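Local coordinates for cutinase-like protein (Cryptococcus sp., PDB 2CZQ) that probably hydrolyses carboxylic esters, as a cutinase-like enzyme of the alpha/beta hydrolase fold, at residues D62-I67 with V92-Q97. Numbering follows the deposited sequence. Where two conformers were deposited one is given.
Sequences DIIRRI and VVALQQ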
loop_
_atom_site.group_PDB
_atom_site.type_symbol
_atom_site.label_atom_id
_atom_site.label_comp_id
_atom_site.label_asym_id
_atom_site.label_seq_id
_atom_site.Cartn_x
_atom_site.Cartn_y
_atom_site.Cartn_z
ATOM N N ASP A 62 6.897 1.205 12.538
ATOM C CA ASP A 62 8.097 0.955 11.759
ATOM C C ASP A 62 8.036 1.588 10.367
ATOM O O ASP A 62 9.062 2.020 9.842
ATOM C CB ASP A 62 8.410 -0.535 11.697
ATOM C CG ASP A 62 9.800 -0.805 11.211
ATOM O OD1 ASP A 62 10.761 -0.265 11.814
ATOM O OD2 ASP A 62 9.999 -1.541 10.224
ATOM N N ILE A 63 6.844 1.664 9.773
ATOM C CA ILE A 63 6.667 2.423 8.533
ATOM C C ILE A 63 7.130 3.866 8.744
ATOM O O ILE A 63 7.924 4.415 7.974
ATOM C CB ILE A 63 5.184 2.424 8.095
ATOM C CG1 ILE A 63 4.730 1.030 7.657
ATOM C CG2 ILE A 63 4.949 3.436 6.964
ATOM C CD1 ILE A 63 3.206 0.905 7.592
ATOM N N ILE A 64 6.601 4.478 9.797
ATOM C CA ILE A 64 6.879 5.877 10.081
ATOM C C ILE A 64 8.347 6.072 10.452
ATOM O O ILE A 64 8.976 7.040 10.022
ATOM C CB ILE A 64 5.905 6.414 11.149
ATOM C CG1 ILE A 64 4.476 6.430 10.584
ATOM C CG2 ILE A 64 6.334 7.803 11.612
ATOM C CD1 ILE A 64 3.396 6.748 11.598
ATOM N N ARG A 65 8.899 5.129 11.214
ATOM C CA ARG A 65 10.322 5.142 11.549
ATOM C C ARG A 65 11.183 5.188 10.284
ATOM O O ARG A 65 12.112 5.999 10.189
ATOM C CB ARG A 65 10.690 3.934 12.415
ATOM C CG ARG A 65 12.186 3.746 12.659
ATOM C CD ARG A 65 12.599 2.286 12.806
ATOM N NE ARG A 65 13.438 1.817 11.703
ATOM C CZ ARG A 65 12.996 1.440 10.505
ATOM N NH1 ARG A 65 11.706 1.479 10.213
ATOM N NH2 ARG A 65 13.858 1.029 9.585
ATOM N N ARG A 66 10.879 4.325 9.316
ATOM C CA ARG A 66 11.652 4.289 8.077
ATOM C C ARG A 66 11.521 5.593 7.296
ATOM O O ARG A 66 12.510 6.097 6.759
ATOM C CB ARG A 66 11.271 3.086 7.201
ATOM C CG ARG A 66 12.104 2.953 5.933
ATOM C CD ARG A 66 13.568 2.695 6.218
ATOM N NE ARG A 66 14.428 2.632 5.041
ATOM C CZ ARG A 66 14.955 3.688 4.421
ATOM N NH1 ARG A 66 14.677 4.922 4.822
ATOM N NH2 ARG A 66 15.768 3.504 3.388
ATOM N N ILE A 67 10.306 6.135 7.234
ATOM C CA ILE A 67 10.083 7.405 6.552
ATOM C C ILE A 67 10.952 8.499 7.170
ATOM O O ILE A 67 11.669 9.222 6.467
ATOM C CB ILE A 67 8.594 7.806 6.611
ATOM C CG1 ILE A 67 7.756 6.875 5.735
ATOM C CG2 ILE A 67 8.406 9.277 6.204
ATOM C CD1 ILE A 67 6.262 7.030 5.950
ATOM N N VAL A 92 -2.752 2.314 6.447
ATOM C CA VAL A 92 -3.838 3.272 6.632
ATOM C C VAL A 92 -3.671 4.031 7.951
ATOM O O VAL A 92 -3.794 5.256 7.989
ATOM C CB VAL A 92 -5.207 2.561 6.573
ATOM C CG1 VAL A 92 -6.322 3.478 7.057
ATOM C CG2 VAL A 92 -5.485 2.064 5.160
ATOM N N VAL A 93 -3.378 3.304 9.021
ATOM C CA VAL A 93 -3.213 3.938 10.322
ATOM C C VAL A 93 -1.980 4.845 10.338
ATOM O O VAL A 93 -2.005 5.911 10.959
ATOM C CB VAL A 93 -3.237 2.894 11.458
ATOM C CG1 VAL A 93 -2.992 3.542 12.819
ATOM C CG2 VAL A 93 -4.584 2.175 11.455
ATOM N N ALA A 94 -0.926 4.461 9.617
ATOM C CA ALA A 94 0.214 5.362 9.440
ATOM C C ALA A 94 -0.216 6.676 8.792
ATOM O O ALA A 94 0.212 7.745 9.221
ATOM C CB ALA A 94 1.332 4.701 8.632
ATOM N N LEU A 95 -1.069 6.611 7.770
ATOM C CA LEU A 95 -1.544 7.834 7.120
ATOM C C LEU A 95 -2.303 8.712 8.105
ATOM O O LEU A 95 -2.141 9.936 8.123
ATOM C CB LEU A 95 -2.444 7.528 5.926
ATOM C CG LEU A 95 -1.952 6.522 4.885
ATOM C CD1 LEU A 95 -2.915 6.484 3.711
ATOM C CD2 LEU A 95 -0.530 6.823 4.411
ATOM N N GLN A 96 -3.135 8.075 8.925
ATOM C CA GLN A 96 -3.913 8.784 9.933
ATOM C C GLN A 96 -3.009 9.515 10.924
ATOM O O GLN A 96 -3.316 10.627 11.352
ATOM C CB GLN A 96 -4.841 7.815 10.668
ATOM C CG GLN A 96 -5.893 7.178 9.766
ATOM C CD GLN A 96 -6.618 6.012 10.421
ATOM O OE1 GLN A 96 -6.283 5.598 11.532
ATOM N NE2 GLN A 96 -7.609 5.468 9.721
ATOM N N GLN A 97 -1.886 8.891 11.272
ATOM C CA GLN A 97 -0.937 9.476 12.212
ATOM C C GLN A 97 -0.037 10.525 11.569
ATOM O O GLN A 97 0.329 11.500 12.224
ATOM C CB GLN A 97 -0.077 8.390 12.848
ATOM C CG GLN A 97 -0.849 7.537 13.830
ATOM C CD GLN A 97 0.011 6.504 14.522
ATOM O OE1 GLN A 97 1.234 6.634 14.578
ATOM N NE2 GLN A 97 -0.628 5.472 15.059
#
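Two helices that lie on the same face of the parallel sheet of an alpha/beta hydrolase and cross obliquely meet where Ile63 and Ile64 of helix 57-73 close on Ala94 of helix 86-98. The axes of segments 62-67 and 92-97 approach to 10.1 Å and cross at -58°, so the apolar, van der Waals contact is short and centred on Ile64 and Ala94, whose CA atoms lie 6.7 Å apart. Ala94 suits this place because its single methyl can sit between two branched side chains: Ala94 CB lies 4.1 Å from Ile64 CG1 and 4.2 Å from Ile63 CG2. Beta-branching gives Ile63 a short methyl for the alanine, opposite the backbone N across the CA–CB bond. Ile64 uses its longer arm, whose CG1 is turned anti to the carbonyl carbon (chi1 -66°) and whose extended end carries CD1 past the alanine to Gln97. There the two side chains cross at about a right angle, with Ile64 CD1 4.0 Å from Gln97 CB and 3.7 Å from Gln97 OE1. Glutamine fits this exposed margin: its CB methylene joins the apolar contact, and its flexible amide can lie against the isoleucine and still probably meet solvent. Deeper in, Ile63 also packs on Thr91 and on Thr14 of strand 9-14. Helix 86-98 follows a probable nucleophile elbow at Ser85, and on its sheet-facing side Val92 and Leu95 rest on Leu113 and Val111 of strand 108-114.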